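Local coordinates for putative tetR family transcriptional regulator (Streptomyces coelicolor A3, PDB 2Q24), which probably binds DNA as a dimeric transcriptional regulator of the TetR family, at residues L81-W93 with A132-I146. Residues are numbered along the deposited sequence; the frame is centred on the assembly and turned at random. Where two conformers were deposited one is given.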
ATOM      1  N   LEU B  81      -9.977  -2.452  13.764  1.00 23.11           N
ATOM      2  CA  LEU B  81     -10.547  -3.761  14.122  1.00 24.38           C
ATOM      3  C   LEU B  81     -10.226  -4.205  15.534  1.00 25.51           C
ATOM      4  O   LEU B  81     -10.998  -4.966  16.156  1.00 25.67           O
ATOM      5  CB  LEU B  81     -10.144  -4.837  13.118  1.00 23.04           C
ATOM      6  CG  LEU B  81     -10.841  -4.741  11.749  1.00 24.09           C
ATOM      7  CD1 LEU B  81     -10.001  -5.616  10.814  1.00 25.80           C
ATOM      8  CD2 LEU B  81     -12.335  -5.195  11.773  1.00 23.96           C
ATOM      9  N   ALA B  82      -9.122  -3.694  16.067  1.00 25.87           N
ATOM     10  CA  ALA B  82      -8.775  -3.931  17.463  1.00 27.70           C
ATOM     11  C   ALA B  82      -9.662  -3.152  18.440  1.00 27.91           C
ATOM     12  O   ALA B  82      -9.890  -3.607  19.556  1.00 28.72           O
ATOM     13  CB  ALA B  82      -7.322  -3.576  17.696  1.00 27.33           C
ATOM     14  N   GLU B  83     -10.181  -1.991  18.045  1.00 26.94           N
ATOM     15  CA  GLU B  83     -10.925  -1.125  18.976  1.00 27.96           C
ATOM     16  C   GLU B  83     -12.432  -1.149  18.833  1.00 28.30           C
ATOM     17  O   GLU B  83     -13.138  -0.685  19.733  1.00 29.32           O
ATOM     18  CB  GLU B  83     -10.546   0.346  18.796  1.00 28.55           C
ATOM     19  CG  GLU B  83      -9.095   0.690  19.085  1.00 31.90           C
ATOM     20  CD  GLU B  83      -8.641   0.302  20.485  1.00 35.18           C
ATOM     21  OE1 GLU B  83      -9.484   0.318  21.445  1.00 29.87           O
ATOM     22  OE2 GLU B  83      -7.432  -0.055  20.605  1.00 37.06           O
ATOM     23  N   LEU B  84     -12.927  -1.561  17.672  1.00 24.92           N
ATOM     24  CA  LEU B  84     -14.348  -1.499  17.385  1.00 24.83           C
ATOM     25  C   LEU B  84     -14.911  -2.824  16.871  1.00 24.90           C
ATOM     26  O   LEU B  84     -14.202  -3.575  16.199  1.00 24.47           O
ATOM     27  CB  LEU B  84     -14.598  -0.460  16.266  1.00 24.09           C
ATOM     28  CG  LEU B  84     -14.281   0.993  16.616  1.00 23.63           C
ATOM     29  CD1 LEU B  84     -14.377   1.821  15.319  1.00 21.10           C
ATOM     30  CD2 LEU B  84     -15.312   1.515  17.706  1.00 21.62           C
ATOM     31  N   PRO B  85     -16.207  -3.073  17.137  1.00 24.14           N
ATOM     32  CA  PRO B  85     -16.866  -4.222  16.504  1.00 24.17           C
ATOM     33  C   PRO B  85     -16.711  -4.036  14.993  1.00 23.54           C
ATOM     34  O   PRO B  85     -16.642  -2.880  14.503  1.00 23.31           O
ATOM     35  CB  PRO B  85     -18.333  -4.033  16.881  1.00 24.58           C
ATOM     36  CG  PRO B  85     -18.330  -3.114  18.069  1.00 26.60           C
ATOM     37  CD  PRO B  85     -17.152  -2.239  17.910  1.00 24.75           C
ATOM     38  N   PRO B  86     -16.557  -5.148  14.237  1.00 23.42           N
ATOM     39  CA  PRO B  86     -16.091  -4.985  12.865  1.00 23.70           C
ATOM     40  C   PRO B  86     -16.957  -4.175  11.925  1.00 22.28           C
ATOM     41  O   PRO B  86     -16.386  -3.435  11.121  1.00 22.65           O
ATOM     42  CB  PRO B  86     -15.873  -6.418  12.357  1.00 23.81           C
ATOM     43  CG  PRO B  86     -16.628  -7.278  13.284  1.00 24.72           C
ATOM     44  CD  PRO B  86     -16.656  -6.564  14.633  1.00 23.51           C
ATOM     45  N   ALA B  87     -18.286  -4.235  12.037  1.00 22.59           N
ATOM     46  CA  ALA B  87     -19.120  -3.356  11.193  1.00 22.90           C
ATOM     47  C   ALA B  87     -18.915  -1.867  11.512  1.00 23.48           C
ATOM     48  O   ALA B  87     -18.966  -1.037  10.619  1.00 22.06           O
ATOM     49  CB  ALA B  87     -20.636  -3.737  11.293  1.00 24.91           C
ATOM     50  N   GLU B  88     -18.688  -1.550  12.786  1.00 23.75           N
ATOM     51  CA  GLU B  88     -18.343  -0.176  13.178  1.00 23.85           C
ATOM     52  C   GLU B  88     -16.934   0.187  12.766  1.00 22.93           C
ATOM     53  O   GLU B  88     -16.697   1.344  12.378  1.00 21.64           O
ATOM     54  CB  GLU B  88     -18.518  -0.025  14.678  1.00 25.58           C
ATOM     55  CG  GLU B  88     -19.978  -0.023  15.073  1.00 28.73           C
ATOM     56  CD  GLU B  88     -20.202   0.233  16.558  1.00 32.56           C
ATOM     57  OE1 GLU B  88     -19.373   0.899  17.240  1.00 29.53           O
ATOM     58  OE2 GLU B  88     -21.244  -0.246  17.072  1.00 35.39           O
ATOM     59  N   ALA B  89     -15.991  -0.758  12.840  1.00 22.13           N
ATOM     60  CA  ALA B  89     -14.679  -0.509  12.163  1.00 21.66           C
ATOM     61  C   ALA B  89     -14.846  -0.134  10.673  1.00 21.21           C
ATOM     62  O   ALA B  89     -14.285   0.878  10.188  1.00 20.94           O
ATOM     63  CB  ALA B  89     -13.663  -1.699  12.350  1.00 22.03           C
ATOM     64  N   LEU B  90     -15.572  -0.973   9.914  1.00 20.66           N
ATOM     65  CA  LEU B  90     -15.905  -0.667   8.525  1.00 22.44           C
ATOM     66  C   LEU B  90     -16.501   0.750   8.364  1.00 21.23           C
ATOM     67  O   LEU B  90     -15.982   1.543   7.584  1.00 21.93           O
ATOM     68  CB  LEU B  90     -16.838  -1.784   7.970  1.00 20.85           C
ATOM     69  CG  LEU B  90     -17.385  -1.533   6.568  1.00 23.34           C
ATOM     70  CD1 LEU B  90     -16.174  -1.493   5.531  1.00 23.99           C
ATOM     71  CD2 LEU B  90     -18.357  -2.729   6.335  1.00 24.07           C
ATOM     72  N   ARG B  91     -17.507   1.100   9.169  1.00 23.38           N
ATOM     73  CA  ARG B  91     -18.128   2.421   9.104  0.50 23.57           C
ATOM     74  C   ARG B  91     -17.111   3.555   9.312  1.00 24.09           C
ATOM     75  O   ARG B  91     -17.078   4.506   8.551  1.00 23.47           O
ATOM     76  CB  ARG B  91     -19.276   2.510  10.144  0.50 24.31           C
ATOM     77  CG  ARG B  91     -19.875   3.918  10.372  0.50 25.66           C
ATOM     78  CD  ARG B  91     -21.139   3.887  11.249  0.50 26.66           C
ATOM     79  NE  ARG B  91     -22.067   2.786  10.905  0.50 28.02           N
ATOM     80  CZ  ARG B  91     -23.136   2.859  10.091  0.50 25.85           C
ATOM     81  NH1 ARG B  91     -23.501   3.987   9.501  0.50 24.02           N
ATOM     82  NH2 ARG B  91     -23.849   1.780   9.878  0.50 26.66           N
ATOM     83  N   ALA B  92     -16.294   3.454  10.379  1.00 22.86           N
ATOM     84  CA  ALA B  92     -15.286   4.513  10.644  1.00 22.02           C
ATOM     85  C   ALA B  92     -14.330   4.621   9.485  1.00 22.27           C
ATOM     86  O   ALA B  92     -13.986   5.725   9.019  1.00 22.20           O
ATOM     87  CB  ALA B  92     -14.543   4.261  11.953  1.00 21.76           C
ATOM     88  N   TRP B  93     -13.904   3.477   8.966  1.00 21.71           N
ATOM     89  CA  TRP B  93     -12.962   3.500   7.846  1.00 21.90           C
ATOM     90  C   TRP B  93     -13.554   4.085   6.562  1.00 21.84           C
ATOM     91  O   TRP B  93     -12.880   4.773   5.814  1.00 22.69           O
ATOM     92  CB  TRP B  93     -12.448   2.071   7.594  1.00 22.47           C
ATOM     93  CG  TRP B  93     -11.330   2.001   6.547  1.00 22.47           C
ATOM     94  CD1 TRP B  93      -9.966   2.068   6.769  1.00 23.88           C
ATOM     95  CD2 TRP B  93     -11.514   1.848   5.150  1.00 22.56           C
ATOM     96  NE1 TRP B  93      -9.290   1.957   5.557  1.00 23.55           N
ATOM     97  CE2 TRP B  93     -10.217   1.832   4.545  1.00 23.45           C
ATOM     98  CE3 TRP B  93     -12.658   1.740   4.329  1.00 22.26           C
ATOM     99  CZ2 TRP B  93     -10.041   1.654   3.170  1.00 24.09           C
ATOM    100  CZ3 TRP B  93     -12.478   1.567   2.923  1.00 25.27           C
ATOM    101  CH2 TRP B  93     -11.177   1.558   2.367  1.00 23.49           C
ATOM    102  N   ALA B 132      -7.799  -3.508   1.903  1.00 23.38           N
ATOM    103  CA  ALA B 132      -8.141  -2.990   3.251  1.00 24.84           C
ATOM    104  C   ALA B 132      -9.644  -3.156   3.455  1.00 24.58           C
ATOM    105  O   ALA B 132     -10.123  -3.567   4.510  1.00 25.51           O
ATOM    106  CB  ALA B 132      -7.756  -1.507   3.337  1.00 24.53           C
ATOM    107  N   LEU B 133     -10.392  -2.801   2.419  1.00 25.49           N
ATOM    108  CA  LEU B 133     -11.821  -3.014   2.423  1.00 24.55           C
ATOM    109  C   LEU B 133     -12.185  -4.496   2.595  1.00 24.05           C
ATOM    110  O   LEU B 133     -13.054  -4.831   3.381  1.00 24.44           O
ATOM    111  CB  LEU B 133     -12.371  -2.486   1.128  1.00 25.13           C
ATOM    112  CG  LEU B 133     -13.826  -2.129   0.982  1.00 30.65           C
ATOM    113  CD1 LEU B 133     -14.451  -1.431   2.224  1.00 29.96           C
ATOM    114  CD2 LEU B 133     -13.979  -1.255  -0.321  1.00 31.10           C
ATOM    115  N   THR B 134     -11.536  -5.360   1.836  1.00 22.05           N
ATOM    116  CA  THR B 134     -11.744  -6.811   2.004  1.00 24.03           C
ATOM    117  C   THR B 134     -11.496  -7.290   3.451  1.00 23.31           C
ATOM    118  O   THR B 134     -12.282  -8.096   3.995  1.00 24.13           O
ATOM    119  CB  THR B 134     -10.834  -7.587   0.999  1.00 25.27           C
ATOM    120  OG1 THR B 134     -11.231  -7.232  -0.332  1.00 25.90           O
ATOM    121  CG2 THR B 134     -10.960  -9.101   1.175  1.00 28.84           C
ATOM    122  N   ALA B 135     -10.415  -6.809   4.075  1.00 22.16           N
ATOM    123  CA  ALA B 135     -10.116  -7.176   5.456  1.00 22.21           C
ATOM    124  C   ALA B 135     -11.271  -6.797   6.425  1.00 22.46           C
ATOM    125  O   ALA B 135     -11.740  -7.646   7.226  1.00 23.25           O
ATOM    126  CB  ALA B 135      -8.752  -6.613   5.918  1.00 22.93           C
ATOM    127  N   LEU B 136     -11.777  -5.584   6.243  1.00 22.19           N
ATOM    128  CA  LEU B 136     -12.915  -5.064   7.047  1.00 22.08           C
ATOM    129  C   LEU B 136     -14.167  -5.886   6.780  1.00 22.52           C
ATOM    130  O   LEU B 136     -14.854  -6.324   7.729  1.00 23.20           O
ATOM    131  CB  LEU B 136     -13.119  -3.598   6.727  1.00 20.45           C
ATOM    132  CG  LEU B 136     -12.049  -2.617   7.317  1.00 20.82           C
ATOM    133  CD1 LEU B 136     -12.220  -1.315   6.456  1.00 24.02           C
ATOM    134  CD2 LEU B 136     -12.185  -2.396   8.820  1.00 23.39           C
HETATM  135  N   MSE B 137     -14.482  -6.100   5.502  1.00 23.56           N
HETATM  136  CA  MSE B 137     -15.717  -6.829   5.156  1.00 24.76           C
HETATM  137  C   MSE B 137     -15.642  -8.314   5.532  1.00 25.02           C
HETATM  138  O   MSE B 137     -16.620  -8.849   6.024  1.00 23.50           O
HETATM  139  CB  MSE B 137     -16.062  -6.613   3.685  1.00 26.18           C
HETATM  140  CG  MSE B 137     -16.184  -5.114   3.403  1.00 30.66           C
HETATM  141 SE   MSE B 137     -16.744  -4.888   1.544  1.00 44.67          SE
HETATM  142  CE  MSE B 137     -18.453  -5.782   1.559  1.00 31.17           C
ATOM    143  N   ASP B 138     -14.473  -8.935   5.372  1.00 23.04           N
ATOM    144  CA  ASP B 138     -14.294 -10.304   5.814  1.00 24.14           C
ATOM    145  C   ASP B 138     -14.565 -10.394   7.327  1.00 23.98           C
ATOM    146  O   ASP B 138     -15.263 -11.323   7.779  1.00 22.77           O
ATOM    147  CB  ASP B 138     -12.868 -10.791   5.528  1.00 25.30           C
ATOM    148  CG  ASP B 138     -12.663 -11.164   4.078  1.00 27.44           C
ATOM    149  OD1 ASP B 138     -13.633 -11.100   3.270  1.00 29.26           O
ATOM    150  OD2 ASP B 138     -11.504 -11.534   3.747  1.00 30.98           O
ATOM    151  N   ALA B 139     -14.019  -9.466   8.109  1.00 22.98           N
ATOM    152  CA  ALA B 139     -14.216  -9.568   9.593  1.00 23.75           C
ATOM    153  C   ALA B 139     -15.687  -9.342   9.952  1.00 23.88           C
ATOM    154  O   ALA B 139     -16.248 -10.027  10.820  1.00 24.11           O
ATOM    155  CB  ALA B 139     -13.342  -8.563  10.338  1.00 23.55           C
ATOM    156  N   ALA B 140     -16.316  -8.352   9.327  1.00 23.19           N
ATOM    157  CA  ALA B 140     -17.719  -8.030   9.682  1.00 24.65           C
ATOM    158  C   ALA B 140     -18.656  -9.174   9.241  1.00 25.39           C
ATOM    159  O   ALA B 140     -19.625  -9.481   9.944  1.00 25.29           O
ATOM    160  CB  ALA B 140     -18.139  -6.646   9.078  1.00 25.07           C
ATOM    161  N   ALA B 141     -18.359  -9.817   8.097  1.00 23.69           N
ATOM    162  CA  ALA B 141     -19.194 -10.970   7.658  1.00 24.96           C
ATOM    163  C   ALA B 141     -18.974 -12.180   8.553  1.00 24.91           C
ATOM    164  O   ALA B 141     -19.932 -12.895   8.904  1.00 25.79           O
ATOM    165  CB  ALA B 141     -18.916 -11.349   6.182  1.00 24.91           C
ATOM    166  N   ALA B 142     -17.722 -12.385   8.977  1.00 24.85           N
ATOM    167  CA  ALA B 142     -17.436 -13.531   9.844  1.00 26.74           C
ATOM    168  C   ALA B 142     -18.189 -13.412  11.171  1.00 26.74           C
ATOM    169  O   ALA B 142     -18.633 -14.426  11.770  1.00 27.87           O
ATOM    170  CB  ALA B 142     -15.907 -13.641  10.089  1.00 25.47           C
ATOM    171  N   ALA B 143     -18.373 -12.166  11.619  1.00 26.24           N
ATOM    172  CA  ALA B 143     -19.039 -11.908  12.877  1.00 26.28           C
ATOM    173  C   ALA B 143     -20.566 -11.870  12.743  1.00 26.48           C
ATOM    174  O   ALA B 143     -21.279 -11.658  13.720  1.00 26.89           O
ATOM    175  CB  ALA B 143     -18.505 -10.591  13.512  1.00 26.55           C
ATOM    176  N   GLY B 144     -21.054 -12.100  11.531  1.00 25.58           N
ATOM    177  CA  GLY B 144     -22.466 -12.037  11.220  1.00 26.59           C
ATOM    178  C   GLY B 144     -23.058 -10.642  11.220  1.00 26.49           C
ATOM    179  O   GLY B 144     -24.280 -10.507  11.245  1.00 27.15           O
ATOM    180  N   GLU B 145     -22.212  -9.601  11.181  1.00 26.03           N
ATOM    181  CA  GLU B 145     -22.703  -8.234  11.335  1.00 25.88           C
ATOM    182  C   GLU B 145     -23.060  -7.604  10.003  1.00 26.28           C
ATOM    183  O   GLU B 145     -23.730  -6.562   9.978  1.00 27.33           O
ATOM    184  CB  GLU B 145     -21.643  -7.368  12.060  1.00 26.14           C
ATOM    185  CG  GLU B 145     -21.543  -7.748  13.546  1.00 28.75           C
ATOM    186  CD  GLU B 145     -20.474  -6.954  14.322  1.00 30.84           C
ATOM    187  OE1 GLU B 145     -19.881  -6.003  13.759  1.00 31.04           O
ATOM    188  OE2 GLU B 145     -20.227  -7.314  15.488  1.00 34.10           O
ATOM    189  N   ILE B 146     -22.518  -8.173   8.924  1.00 25.23           N
ATOM    190  CA  ILE B 146     -22.925  -7.819   7.567  1.00 24.12           C
ATOM    191  C   ILE B 146     -23.148  -9.081   6.761  1.00 25.25           C
ATOM    192  O   ILE B 146     -22.657 -10.192   7.117  1.00 23.42           O
ATOM    193  CB  ILE B 146     -21.901  -6.903   6.796  1.00 24.51           C
ATOM    194  CG1 ILE B 146     -20.549  -7.599   6.624  1.00 23.45           C
ATOM    195  CG2 ILE B 146     -21.806  -5.509   7.463  1.00 24.49           C
ATOM    196  CD1 ILE B 146     -19.656  -6.926   5.515  1.00 23.01           C
TER
HETATM  197  O   HOH W   1     -20.695  -3.465  14.660  1.00 46.63           O
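Leu136 lays its CD1 methyl over one face of the Trp93 indole, 3.4 Å from Trp93 CG and displaced toward the ring's rim. With CG anti to its carbonyl carbon (chi1 -73°), Leu136 is a knob in a hole made by Leu81, Ala89, Leu90 and Trp93; its CD2 lies 3.9 Å from Ala89 CB. Leu133 CD1 touches both Trp93 CZ3 and Leu90 CD1, 3.7 Å from each, while Trp93 NE1 is held by the carbonyl of Leu73. The helices, 86-93 and 132-142, run nearly antiparallel at 153°, and the backbones draw close where the Pro86 ring lies on Ala140, with Pro86 CB 3.6 Å from Ala140 N. Past the Schellman motif at Gly144, Glu145 reaches back with an extended chain to the start of helix 86-93. Its OE1 accepts a nearly straight bond (168°) from Ala87 N, 2.9 Å long, and a second from a water that weakly bridges to Glu88 N. Cutting Glu145 back to an alanine is likely to leave the Ala87 amide without this acceptor and bare the CD side of the Pro86 ring. Within the SbtR-like C-terminal domain, the contact thus joins an apolar core to a carboxylate at a helix N-terminus, where the dipole would favour its negative charge.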